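Local coordinates for pseudoaglycone deacetylase Dbv21 (Actinoplanes teichomyceticus, PDB 3DFI), which probably deacetylates the A40926 pseudoaglycone during biosynthesis of this lipoglycopeptide antibiotic, as a zinc-binding hydrolase of the PIG-L family, at residues A[28-33]-A[213-218]; A[73-78]-A[226-231]; A[93-98]-A[131-136]; A[135-140]-A[166-171]. One frame throughout, in Å; residues are numbered along the deposited sequence.

Interaction 1. Residues A[28-33]-A[213-218]; sequences LAQAEQ and EEARTR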
loop_
_atom_site.group_PDB
_atom_site.type_symbol
_atom_site.label_atom_id
_atom_site.label_comp_id
_atom_site.label_asym_id
_atom_site.label_seq_id
_atom_site.Cartn_x
_atom_site.Cartn_y
_atom_site.Cartn_z
ATOM N N LEU A 28 -4.597 9.476 -3.751
ATOM C CA LEU A 28 -4.211 10.145 -2.512
ATOM C C LEU A 28 -3.832 11.594 -2.777
ATOM O O LEU A 28 -4.300 12.495 -2.064
ATOM C CB LEU A 28 -3.073 9.402 -1.800
ATOM C CG LEU A 28 -3.388 7.989 -1.280
ATOM C CD1 LEU A 28 -2.151 7.385 -0.575
ATOM C CD2 LEU A 28 -4.569 7.974 -0.362
ATOM N N ALA A 29 -2.988 11.802 -3.795
ATOM C CA ALA A 29 -2.609 13.137 -4.266
ATOM C C ALA A 29 -3.841 13.957 -4.628
ATOM O O ALA A 29 -3.930 15.144 -4.284
ATOM C CB ALA A 29 -1.702 13.026 -5.460
ATOM N N GLN A 30 -4.776 13.332 -5.350
ATOM C CA GLN A 30 -6.018 14.012 -5.768
ATOM C C GLN A 30 -6.897 14.361 -4.568
ATOM O O GLN A 30 -7.573 15.405 -4.571
ATOM C CB GLN A 30 -6.826 13.154 -6.744
ATOM C CG GLN A 30 -8.074 13.854 -7.309
ATOM C CD GLN A 30 -7.720 14.952 -8.296
ATOM O OE1 GLN A 30 -8.031 16.127 -8.081
ATOM N NE2 GLN A 30 -7.053 14.579 -9.382
ATOM N N ALA A 31 -6.910 13.485 -3.559
ATOM C CA ALA A 31 -7.674 13.775 -2.334
ATOM C C ALA A 31 -7.101 15.003 -1.638
ATOM O O ALA A 31 -7.846 15.865 -1.207
ATOM C CB ALA A 31 -7.694 12.573 -1.390
ATOM N N GLU A 32 -5.770 15.085 -1.568
ATOM C CA GLU A 32 -5.102 16.232 -0.955
ATOM C C GLU A 32 -5.314 17.535 -1.756
ATOM O O GLU A 32 -5.576 18.601 -1.176
ATOM C CB GLU A 32 -3.615 15.930 -0.730
ATOM C CG GLU A 32 -2.898 16.940 0.161
ATOM C CD GLU A 32 -2.102 17.988 -0.627
ATOM O OE1 GLU A 32 -1.263 18.684 -0.005
ATOM O OE2 GLU A 32 -2.295 18.117 -1.860
ATOM N N GLN A 33 -5.220 17.432 -3.082
ATOM C CA GLN A 33 -5.501 18.561 -3.979
ATOM C C GLN A 33 -6.943 19.039 -3.828
ATOM O O GLN A 33 -7.220 20.231 -3.987
ATOM C CB GLN A 33 -5.249 18.187 -5.440
ATOM C CG GLN A 33 -3.788 17.993 -5.819
ATOM C CD GLN A 33 -3.615 17.124 -7.057
ATOM O OE1 GLN A 33 -4.491 17.063 -7.928
ATOM N NE2 GLN A 33 -2.480 16.443 -7.137
ATOM N N GLU A 213 -4.151 15.499 -14.422
ATOM C CA GLU A 213 -2.755 15.262 -14.799
ATOM C C GLU A 213 -1.744 15.543 -13.692
ATOM O O GLU A 213 -0.741 14.850 -13.592
ATOM C CB GLU A 213 -2.358 15.937 -16.124
ATOM C CG GLU A 213 -3.111 17.196 -16.490
ATOM C CD GLU A 213 -3.196 17.400 -17.995
ATOM O OE1 GLU A 213 -4.309 17.691 -18.504
ATOM O OE2 GLU A 213 -2.156 17.259 -18.679
ATOM N N GLU A 214 -2.005 16.524 -12.837
ATOM C CA GLU A 214 -1.052 16.808 -11.774
ATOM C C GLU A 214 -1.010 15.704 -10.706
ATOM O O GLU A 214 0.067 15.420 -10.166
ATOM C CB GLU A 214 -1.251 18.207 -11.171
ATOM C CG GLU A 214 -1.850 18.254 -9.776
ATOM C CD GLU A 214 -1.346 19.436 -8.954
ATOM O OE1 GLU A 214 -2.122 20.400 -8.748
ATOM O OE2 GLU A 214 -0.177 19.401 -8.518
ATOM N N ALA A 215 -2.154 15.068 -10.426
ATOM C CA ALA A 215 -2.185 13.972 -9.460
ATOM C C ALA A 215 -1.343 12.790 -9.955
ATOM O O ALA A 215 -0.611 12.181 -9.175
ATOM C CB ALA A 215 -3.614 13.539 -9.156
ATOM N N ARG A 216 -1.428 12.497 -11.259
ATOM C CA ARG A 216 -0.623 11.427 -11.870
ATOM C C ARG A 216 0.865 11.788 -11.873
ATOM O O ARG A 216 1.715 10.948 -11.576
ATOM C CB ARG A 216 -1.115 11.134 -13.293
ATOM C CG ARG A 216 -0.200 10.256 -14.144
ATOM C CD ARG A 216 -0.462 10.537 -15.612
ATOM N NE ARG A 216 0.573 10.052 -16.527
ATOM C CZ ARG A 216 1.797 10.563 -16.666
ATOM N NH1 ARG A 216 2.623 10.028 -17.556
ATOM N NH2 ARG A 216 2.218 11.583 -15.918
ATOM N N THR A 217 1.167 13.036 -12.222
ATOM C CA THR A 217 2.537 13.560 -12.177
ATOM C C THR A 217 3.099 13.456 -10.751
ATOM O O THR A 217 4.229 12.979 -10.546
ATOM C CB THR A 217 2.603 14.999 -12.774
ATOM O OG1 THR A 217 2.354 14.925 -14.181
ATOM C CG2 THR A 217 3.965 15.651 -12.578
ATOM N N ARG A 218 2.303 13.854 -9.762
ATOM C CA ARG A 218 2.740 13.737 -8.371
ATOM C C ARG A 218 2.950 12.287 -7.921
ATOM O O ARG A 218 3.901 12.002 -7.188
ATOM C CB ARG A 218 1.792 14.461 -7.428
ATOM C CG ARG A 218 1.834 15.980 -7.597
ATOM C CD ARG A 218 0.739 16.605 -6.754
ATOM N NE ARG A 218 1.158 16.686 -5.360
ATOM C CZ ARG A 218 0.350 16.845 -4.329
ATOM N NH1 ARG A 218 0.865 16.921 -3.118
ATOM N NH2 ARG A 218 -0.963 16.916 -4.500
#

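Interaction 2. Residues A[73-78]-A[226-231]; sequences LRRRNE and YATQLS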
loop_
_atom_site.group_PDB
_atom_site.type_symbol
_atom_site.label_atom_id
_atom_site.label_comp_id
_atom_site.label_asym_id
_atom_site.label_seq_id
_atom_site.Cartn_x
_atom_site.Cartn_y
_atom_site.Cartn_z
ATOM N N LEU A 73 15.692 1.617 7.979
ATOM C CA LEU A 73 15.854 3.074 8.068
ATOM C C LEU A 73 15.891 3.745 6.690
ATOM O O LEU A 73 15.134 4.673 6.430
ATOM C CB LEU A 73 17.103 3.436 8.887
ATOM C CG LEU A 73 17.433 4.926 9.030
ATOM C CD1 LEU A 73 16.327 5.666 9.840
ATOM C CD2 LEU A 73 18.825 5.135 9.671
ATOM N N ARG A 74 16.788 3.302 5.808
ATOM C CA ARG A 74 16.776 3.778 4.417
ATOM C C ARG A 74 15.354 3.804 3.817
ATOM O O ARG A 74 14.920 4.810 3.251
ATOM C CB ARG A 74 17.700 2.917 3.552
ATOM C CG ARG A 74 17.811 3.345 2.043
ATOM C CD ARG A 74 18.971 4.380 1.818
ATOM N NE ARG A 74 18.774 5.572 2.648
ATOM C CZ ARG A 74 18.017 6.615 2.306
ATOM N NH1 ARG A 74 17.861 7.623 3.152
ATOM N NH2 ARG A 74 17.413 6.667 1.126
ATOM N N ARG A 75 14.627 2.698 3.966
ATOM C CA ARG A 75 13.268 2.560 3.406
ATOM C C ARG A 75 12.249 3.477 4.088
ATOM O O ARG A 75 11.376 4.042 3.428
ATOM C CB ARG A 75 12.826 1.108 3.472
ATOM C CG ARG A 75 13.640 0.179 2.542
ATOM C CD ARG A 75 12.952 -1.173 2.367
ATOM N NE ARG A 75 11.635 -1.079 1.720
ATOM C CZ ARG A 75 10.835 -2.136 1.545
ATOM N NH1 ARG A 75 11.239 -3.327 1.963
ATOM N NH2 ARG A 75 9.654 -2.016 0.961
ATOM N N ARG A 76 12.386 3.670 5.399
ATOM C CA ARG A 76 11.497 4.610 6.097
ATOM C C ARG A 76 11.751 6.037 5.596
ATOM O O ARG A 76 10.806 6.818 5.432
ATOM C CB ARG A 76 11.659 4.512 7.610
ATOM C CG ARG A 76 10.972 3.300 8.221
ATOM C CD ARG A 76 10.954 3.376 9.744
ATOM N NE ARG A 76 12.295 3.512 10.338
ATOM C CZ ARG A 76 13.076 2.485 10.665
ATOM N NH1 ARG A 76 12.689 1.230 10.425
ATOM N NH2 ARG A 76 14.238 2.704 11.240
ATOM N N ASN A 77 13.019 6.358 5.333
ATOM C CA ASN A 77 13.379 7.659 4.752
ATOM C C ASN A 77 12.843 7.835 3.337
ATOM O O ASN A 77 12.413 8.926 2.955
ATOM C CB ASN A 77 14.903 7.877 4.767
ATOM C CG ASN A 77 15.443 8.208 6.160
ATOM O OD1 ASN A 77 14.828 8.959 6.937
ATOM N ND2 ASN A 77 16.622 7.674 6.466
ATOM N N GLU A 78 12.901 6.769 2.545
ATOM C CA GLU A 78 12.293 6.785 1.215
ATOM C C GLU A 78 10.785 7.075 1.290
ATOM O O GLU A 78 10.248 7.884 0.510
ATOM C CB GLU A 78 12.530 5.454 0.502
ATOM C CG GLU A 78 14.022 5.197 0.100
ATOM C CD GLU A 78 14.181 3.891 -0.672
ATOM O OE1 GLU A 78 13.275 3.009 -0.590
ATOM O OE2 GLU A 78 15.197 3.758 -1.393
ATOM N N TYR A 226 11.276 5.681 -3.781
ATOM C CA TYR A 226 11.522 4.309 -3.315
ATOM C C TYR A 226 12.555 3.609 -4.202
ATOM O O TYR A 226 12.254 2.593 -4.834
ATOM C CB TYR A 226 10.237 3.503 -3.318
ATOM C CG TYR A 226 9.158 4.036 -2.429
ATOM C CD1 TYR A 226 9.191 3.821 -1.051
ATOM C CD2 TYR A 226 8.072 4.731 -2.966
ATOM C CE1 TYR A 226 8.162 4.306 -0.201
ATOM C CE2 TYR A 226 7.028 5.212 -2.131
ATOM C CZ TYR A 226 7.082 4.996 -0.750
ATOM O OH TYR A 226 6.056 5.462 0.081
ATOM N N ALA A 227 13.779 4.119 -4.178
ATOM C CA ALA A 227 14.801 3.766 -5.166
ATOM C C ALA A 227 15.270 2.346 -4.932
ATOM O O ALA A 227 15.736 1.657 -5.839
ATOM C CB ALA A 227 15.971 4.706 -5.019
ATOM N N THR A 228 15.227 1.961 -3.667
ATOM C CA THR A 228 15.571 0.623 -3.226
ATOM C C THR A 228 14.680 -0.430 -3.945
ATOM O O THR A 228 15.193 -1.353 -4.569
ATOM C CB THR A 228 15.452 0.601 -1.671
ATOM O OG1 THR A 228 16.383 -0.312 -1.097
ATOM C CG2 THR A 228 14.068 0.378 -1.197
ATOM N N GLN A 229 13.359 -0.229 -3.886
ATOM C CA GLN A 229 12.357 -1.100 -4.488
ATOM C C GLN A 229 12.317 -0.951 -6.004
ATOM O O GLN A 229 12.250 -1.952 -6.736
ATOM C CB GLN A 229 10.963 -0.823 -3.895
ATOM C CG GLN A 229 10.867 -1.031 -2.370
ATOM C CD GLN A 229 11.609 -2.268 -1.882
ATOM O OE1 GLN A 229 12.693 -2.162 -1.294
ATOM N NE2 GLN A 229 11.054 -3.447 -2.155
ATOM N N LEU A 230 12.376 0.288 -6.489
ATOM C CA LEU A 230 12.447 0.501 -7.943
ATOM C C LEU A 230 13.708 -0.021 -8.595
ATOM O O LEU A 230 13.755 -0.171 -9.829
ATOM C CB LEU A 230 12.152 1.953 -8.338
ATOM C CG LEU A 230 10.630 2.196 -8.509
ATOM C CD1 LEU A 230 9.807 1.832 -7.265
ATOM C CD2 LEU A 230 10.332 3.624 -8.933
ATOM N N SER A 231 14.728 -0.348 -7.800
ATOM C CA SER A 231 15.897 -0.976 -8.424
ATOM C C SER A 231 15.553 -2.389 -8.969
ATOM O O SER A 231 16.253 -2.910 -9.842
ATOM C CB SER A 231 17.156 -0.940 -7.538
ATOM O OG SER A 231 17.123 -1.917 -6.535
#

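Interaction 3. Residues A[93-98]-A[131-136]; sequences GRFLDA and AAIRED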
loop_
_atom_site.group_PDB
_atom_site.type_symbol
_atom_site.label_atom_id
_atom_site.label_comp_id
_atom_site.label_asym_id
_atom_site.label_seq_id
_atom_site.Cartn_x
_atom_site.Cartn_y
_atom_site.Cartn_z
ATOM N N GLY A 93 4.722 1.600 11.368
ATOM C CA GLY A 93 4.352 0.500 12.282
ATOM C C GLY A 93 5.555 -0.323 12.729
ATOM O O GLY A 93 6.676 -0.167 12.201
ATOM N N ARG A 94 5.337 -1.207 13.695
ATOM C CA ARG A 94 6.431 -1.877 14.398
ATOM C C ARG A 94 6.823 -3.252 13.835
ATOM O O ARG A 94 7.751 -3.884 14.341
ATOM C CB ARG A 94 6.068 -2.035 15.891
ATOM C CG ARG A 94 4.909 -2.955 16.169
ATOM C CD ARG A 94 4.427 -2.779 17.636
ATOM N NE ARG A 94 3.118 -3.371 17.816
ATOM C CZ ARG A 94 2.891 -4.415 18.604
ATOM N NH1 ARG A 94 3.892 -4.954 19.292
ATOM N NH2 ARG A 94 1.676 -4.906 18.707
ATOM N N PHE A 95 6.094 -3.730 12.822
ATOM C CA PHE A 95 6.223 -5.127 12.389
ATOM C C PHE A 95 7.377 -5.345 11.399
ATOM O O PHE A 95 7.678 -4.479 10.587
ATOM C CB PHE A 95 4.882 -5.626 11.842
ATOM C CG PHE A 95 3.778 -5.618 12.882
ATOM C CD1 PHE A 95 3.646 -6.673 13.767
ATOM C CD2 PHE A 95 2.906 -4.530 13.001
ATOM C CE1 PHE A 95 2.639 -6.673 14.746
ATOM C CE2 PHE A 95 1.904 -4.515 13.993
ATOM C CZ PHE A 95 1.774 -5.589 14.841
ATOM N N LEU A 96 8.008 -6.511 11.490
ATOM C CA LEU A 96 9.217 -6.810 10.727
ATOM C C LEU A 96 8.897 -7.548 9.457
ATOM O O LEU A 96 8.151 -8.524 9.470
ATOM C CB LEU A 96 10.239 -7.613 11.559
ATOM C CG LEU A 96 10.815 -6.914 12.791
ATOM C CD1 LEU A 96 11.708 -7.850 13.630
ATOM C CD2 LEU A 96 11.553 -5.656 12.368
ATOM N N ASP A 97 9.495 -7.070 8.365
ATOM C CA ASP A 97 9.275 -7.614 7.038
ATOM C C ASP A 97 9.564 -9.096 7.030
ATOM O O ASP A 97 10.445 -9.586 7.764
ATOM C CB ASP A 97 10.148 -6.894 6.005
ATOM C CG ASP A 97 9.544 -6.923 4.598
ATOM O OD1 ASP A 97 9.384 -8.033 4.030
ATOM O OD2 ASP A 97 9.263 -5.829 4.043
ATOM N N ALA A 98 8.788 -9.808 6.209
ATOM C CA ALA A 98 8.878 -11.269 6.107
ATOM C C ALA A 98 10.329 -11.712 6.064
ATOM O O ALA A 98 10.690 -12.742 6.631
ATOM C CB ALA A 98 8.112 -11.765 4.869
ATOM N N ALA A 131 -3.986 -10.651 14.543
ATOM C CA ALA A 131 -4.608 -10.079 15.741
ATOM C C ALA A 131 -3.756 -8.925 16.297
ATOM O O ALA A 131 -4.298 -7.888 16.704
ATOM C CB ALA A 131 -4.843 -11.159 16.790
ATOM N N ALA A 132 -2.431 -9.103 16.273
ATOM C CA ALA A 132 -1.487 -8.066 16.693
ATOM C C ALA A 132 -1.555 -6.849 15.778
ATOM O O ALA A 132 -1.549 -5.704 16.251
ATOM C CB ALA A 132 -0.037 -8.615 16.725
ATOM N N ILE A 133 -1.588 -7.096 14.472
ATOM C CA ILE A 133 -1.709 -6.028 13.507
ATOM C C ILE A 133 -3.039 -5.291 13.677
ATOM O O ILE A 133 -3.068 -4.065 13.705
ATOM C CB ILE A 133 -1.586 -6.549 12.042
ATOM C CG1 ILE A 133 -0.188 -7.108 11.771
ATOM C CG2 ILE A 133 -1.934 -5.440 11.040
ATOM C CD1 ILE A 133 -0.085 -7.777 10.402
ATOM N N ARG A 134 -4.134 -6.044 13.795
ATOM C CA ARG A 134 -5.467 -5.466 14.017
ATOM C C ARG A 134 -5.523 -4.461 15.206
ATOM O O ARG A 134 -6.126 -3.386 15.087
ATOM C CB ARG A 134 -6.503 -6.584 14.211
ATOM C CG ARG A 134 -7.915 -6.079 14.532
ATOM C CD ARG A 134 -8.840 -7.191 15.044
ATOM N NE ARG A 134 -10.072 -6.638 15.589
ATOM C CZ ARG A 134 -11.170 -7.336 15.911
ATOM N NH1 ARG A 134 -12.218 -6.701 16.415
ATOM N NH2 ARG A 134 -11.240 -8.654 15.721
ATOM N N GLU A 135 -4.923 -4.827 16.341
ATOM C CA GLU A 135 -4.889 -3.957 17.544
ATOM C C GLU A 135 -4.262 -2.600 17.212
ATOM O O GLU A 135 -4.802 -1.556 17.547
ATOM C CB GLU A 135 -4.019 -4.579 18.627
ATOM C CG GLU A 135 -4.669 -5.411 19.645
ATOM C CD GLU A 135 -3.716 -5.680 20.807
ATOM O OE1 GLU A 135 -4.046 -5.312 21.968
ATOM O OE2 GLU A 135 -2.621 -6.236 20.551
ATOM N N ASP A 136 -3.105 -2.641 16.563
ATOM C CA ASP A 136 -2.390 -1.442 16.123
ATOM C C ASP A 136 -3.159 -0.603 15.099
ATOM O O ASP A 136 -3.086 0.628 15.133
ATOM C CB ASP A 136 -1.015 -1.821 15.561
ATOM C CG ASP A 136 -0.038 -2.240 16.629
ATOM O OD1 ASP A 136 -0.436 -2.546 17.794
ATOM O OD2 ASP A 136 1.166 -2.243 16.314
#

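Interaction 4. Residues A[135-140]-A[166-171]; sequences EDIESM and DATLLA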
loop_
_atom_site.group_PDB
_atom_site.type_symbol
_atom_site.label_atom_id
_atom_site.label_comp_id
_atom_site.label_asym_id
_atom_site.label_seq_id
_atom_site.Cartn_x
_atom_site.Cartn_y
_atom_site.Cartn_z
ATOM N N GLU A 135 -4.923 -4.827 16.341
ATOM C CA GLU A 135 -4.889 -3.957 17.544
ATOM C C GLU A 135 -4.262 -2.600 17.212
ATOM O O GLU A 135 -4.802 -1.556 17.547
ATOM C CB GLU A 135 -4.019 -4.579 18.627
ATOM C CG GLU A 135 -4.669 -5.411 19.645
ATOM C CD GLU A 135 -3.716 -5.680 20.807
ATOM O OE1 GLU A 135 -4.046 -5.312 21.968
ATOM O OE2 GLU A 135 -2.621 -6.236 20.551
ATOM N N ASP A 136 -3.105 -2.641 16.563
ATOM C CA ASP A 136 -2.390 -1.442 16.123
ATOM C C ASP A 136 -3.159 -0.603 15.099
ATOM O O ASP A 136 -3.086 0.628 15.133
ATOM C CB ASP A 136 -1.015 -1.821 15.561
ATOM C CG ASP A 136 -0.038 -2.240 16.629
ATOM O OD1 ASP A 136 -0.436 -2.546 17.794
ATOM O OD2 ASP A 136 1.166 -2.243 16.314
ATOM N N ILE A 137 -3.865 -1.261 14.180
ATOM C CA ILE A 137 -4.737 -0.551 13.238
ATOM C C ILE A 137 -5.940 0.092 13.950
ATOM O O ILE A 137 -6.305 1.219 13.641
ATOM C CB ILE A 137 -5.218 -1.462 12.052
ATOM C CG1 ILE A 137 -4.029 -1.841 11.155
ATOM C CG2 ILE A 137 -6.213 -0.723 11.145
ATOM C CD1 ILE A 137 -4.380 -2.971 10.220
ATOM N N GLU A 138 -6.551 -0.608 14.909
ATOM C CA GLU A 138 -7.586 0.016 15.726
ATOM C C GLU A 138 -7.038 1.254 16.446
ATOM O O GLU A 138 -7.685 2.297 16.460
ATOM C CB GLU A 138 -8.240 -0.985 16.705
ATOM C CG GLU A 138 -9.031 -2.076 15.929
ATOM C CD GLU A 138 -9.893 -2.989 16.771
ATOM O OE1 GLU A 138 -9.954 -2.799 17.998
ATOM O OE2 GLU A 138 -10.536 -3.901 16.190
ATOM N N SER A 139 -5.853 1.142 17.038
ATOM C CA SER A 139 -5.223 2.275 17.731
ATOM C C SER A 139 -5.000 3.433 16.751
ATOM O O SER A 139 -5.267 4.585 17.083
ATOM C CB SER A 139 -3.888 1.857 18.356
ATOM O OG SER A 139 -4.091 0.876 19.344
ATOM N N MET A 140 -4.544 3.118 15.540
ATOM C CA MET A 140 -4.365 4.132 14.498
ATOM C C MET A 140 -5.688 4.818 14.055
ATOM O O MET A 140 -5.734 6.043 13.888
ATOM C CB MET A 140 -3.577 3.563 13.305
ATOM C CG MET A 140 -2.918 4.619 12.416
ATOM S SD MET A 140 -1.480 5.448 13.201
ATOM C CE MET A 140 -2.159 6.837 14.040
ATOM N N ASP A 166 -6.501 -8.537 5.975
ATOM C CA ASP A 166 -7.388 -9.250 6.886
ATOM C C ASP A 166 -7.541 -8.504 8.222
ATOM O O ASP A 166 -8.656 -8.372 8.763
ATOM C CB ASP A 166 -6.904 -10.695 7.087
ATOM C CG ASP A 166 -7.130 -11.582 5.830
ATOM O OD1 ASP A 166 -7.556 -11.065 4.764
ATOM O OD2 ASP A 166 -6.904 -12.812 5.918
ATOM N N ALA A 167 -6.410 -8.006 8.729
ATOM C CA ALA A 167 -6.402 -7.228 9.968
ATOM C C ALA A 167 -7.169 -5.909 9.808
ATOM O O ALA A 167 -7.896 -5.519 10.715
ATOM C CB ALA A 167 -4.948 -6.953 10.430
ATOM N N THR A 168 -7.014 -5.259 8.642
ATOM C CA THR A 168 -7.686 -3.994 8.355
ATOM C C THR A 168 -9.205 -4.190 8.248
ATOM O O THR A 168 -9.983 -3.386 8.779
ATOM C CB THR A 168 -7.140 -3.291 7.080
ATOM O OG1 THR A 168 -5.714 -3.142 7.151
ATOM C CG2 THR A 168 -7.806 -1.903 6.911
ATOM N N LEU A 169 -9.635 -5.284 7.625
ATOM C CA LEU A 169 -11.084 -5.582 7.541
ATOM C C LEU A 169 -11.749 -5.711 8.911
ATOM O O LEU A 169 -12.837 -5.179 9.144
ATOM C CB LEU A 169 -11.337 -6.844 6.711
ATOM C CG LEU A 169 -11.099 -6.686 5.197
ATOM C CD1 LEU A 169 -10.789 -8.037 4.556
ATOM C CD2 LEU A 169 -12.332 -6.038 4.524
ATOM N N LEU A 170 -11.098 -6.434 9.812
ATOM C CA LEU A 170 -11.556 -6.558 11.205
ATOM C C LEU A 170 -11.565 -5.219 11.978
ATOM O O LEU A 170 -12.510 -4.909 12.719
ATOM C CB LEU A 170 -10.681 -7.587 11.942
ATOM C CG LEU A 170 -10.910 -9.062 11.596
ATOM C CD1 LEU A 170 -9.735 -9.909 12.069
ATOM C CD2 LEU A 170 -12.235 -9.581 12.172
ATOM N N ALA A 171 -10.498 -4.443 11.812
ATOM C CA ALA A 171 -10.340 -3.193 12.555
ATOM C C ALA A 171 -11.340 -2.117 12.112
ATOM O O ALA A 171 -11.960 -1.473 12.957
ATOM C CB ALA A 171 -8.883 -2.677 12.471
#

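Interaction 1. Residues A[28-33]-A[213-218]
R218 reaches across from helix 213-223 to E32, and the polar bookkeeping of the contact centres on its guanidinium. NH2 of R218 donates to OE2 of E32 over 3.2 Å with an N-H...O angle of 154°, making a salt bridge. The nitrogen comes from above the carboxylate, 45° out of its plane, so the bond lies well off that plane. The other terminal nitrogen, NH1, donates to the carbonyl of Q85. A bend in the arginine chain at CG-CD swings the group round into this position. A29 O lies 3.5 Å from R218 NH2 at an angle too poor for a bond; that carbonyl instead accepts the helical N-H of Q33. The side chain of Q33 slides past R218 in the opposite direction, its amide stacked on the carboxylate of E214. Beside these long side chains the helices approach at two alanines: CB of A29 is 4.2 Å from CB of A215, with the segment axes 8.6 Å apart and inclined at 128°. Helix 71-86 adds L86, which touches both A29 and R218, while L28 and A31 of helix 19-33 rest on strand 37-42.

Interaction 2. Residues A[73-78]-A[226-231]
The guanidinium of R75 and the amide of Q229 lie stacked, their planes only 9° apart. OE1 of Q229 sits over the centre of the guanidinium, 3.3 Å above its plane. This is face packing and not a hydrogen bond: OE1 of Q229 is 3.4 Å from NE of R75, but the angle is poor because the N-H points along the guanidinium plane and the oxygen lies above it. NH2 of R75 donates instead to the carbonyl of L17. Near the same arginine, CG2 of T228 touches the aliphatic part of the chain, 3.8 Å from CG of R75. The ring of Y226 has the carbonyl oxygen of E78 over one face, 4.2 Å above the plane and displaced toward the rim; its hydroxyl is hydrogen-bonded to D79.

E78 carries the direct polar link. Its chain runs extended beyond CG and delivers OE2 to the backbone N of T228, 2.9 Å away with an N-H...O angle of 154°. The donor arrives on the syn side, 19° out of the carboxylate plane. OE2 of E78 also lies 3.1 Å from N of A227. By contrast, OG1 of T228 is buried here and finds no partner in the model.

A carboxylate bonded to the backbone N-H of T228, early in helix 227-233, would probably be stabilised as an anion by the helix dipole. The stacked R75 lies about 4 Å, side chain to side chain, from the zinc ligand H16, so stacking on Q229 and the bond to L17 probably help hold its guanidinium near the metal site.

Interaction 3. Residues A[93-98]-A[131-136]
OD2 of D136 receives the shortest polar bond of the contact, from NE of R94 at 2.7 Å. The bond is almost straight, 173° at the hydrogen. It uses the syn lone pair of the oxygen, which lies essentially in the guanidinium plane of R94. A second bond runs from NH2 of R94 to OD1 of D136; at 3.3 Å it is longer and more bent. The arginine therefore grips the carboxylate side-on with two nitrogens, one to each oxygen, although the planes are turned 37° apart.

F95 lies between the loop arginine and helix 126-144. CG1 of I133 stands 3.9 Å from the ring centroid, 10° off the normal, a CH-pi contact over the middle of one face. On the opposite face CG of R94 lies 4.0 Å above the ring plane, toward the rim; the first torsion of R94 places this carbon between the backbone N and the carbonyl carbon. At the ring edge, CZ of F95 is 3.6 Å from O of A132, while CE1 of F95 meets CB of A132 at 3.9 Å.

A bidentate salt bridge beside a sandwiched aromatic thus fastens the loop after strand 89-92 to the surface of helix 126-144. Further along, the same loop reaches the metal site through D97, which touches the zinc ligand H16, as loops past the strand ends do in the alpha/beta domains of the PIG-L family.

Interaction 4. Residues A[135-140]-A[166-171]
Helix-to-helix packing within the alpha/beta layer brings I137 and E138 of helix 126-144 against A167, T168 and A171 of helix 159-174. The two helices are joined in the chain through strand 148-152, as successive elements of the alpha-beta alternation of a Rossmann-like domain. Their segment axes pass 8.8 Å apart at a signed crossing angle of -49°, close to the value expected when i±4 ridges fit into grooves.

The CB methyl of A171 sits between two side chains, 3.6 Å from CG2 of I137 and 3.5 Å from CG of E138. CG2 of I137 stands beside its carbonyl carbon, and the other branch, with CG1 anti to that carbon (chi1 -67°), extends CD1 toward an earlier turn of the partner helix. There CD1 of I137 lies 4.0 Å from CB of A167 and 3.4 Å from OG1 of T168. That hydroxyl is hydrogen-bonded to the carbonyl of T164, one turn back, so it has a polar partner although an apolar methyl packs against it.

No hydrogen bond crosses between the segments. The E138 chain lies with its CG methylene on A171, while its carboxylate takes R134, within its own helix, as salt-bridge partner. Both helices pack on the sheet: I137 rests on I13 of strand 9-14, and T168 on I13 together with V149 and T151 of strand 148-152.

In the fold
Interactions 3 and 4 lie side by side, their centres about 9 Å apart, and share helix 126-144 through E135 and D136; I133, R134 and A167 link them. Interaction 1 is remote, with its centre about 27 Å from that of interaction 4 and on the other side of the chain's centre from interaction 3. Interactions 1 and 2 interleave in sequence, so consecutive helices 213-223 and 227-233 return to early parts of the chain, and interactions 3 and 4 are nested within both. Interactions 2 and 3, about 20 Å apart between centres, touch through a long, weak ion pair between R75 and D97, residues that approach the zinc site, while interactions 1 and 4 pack helices of the scaffold.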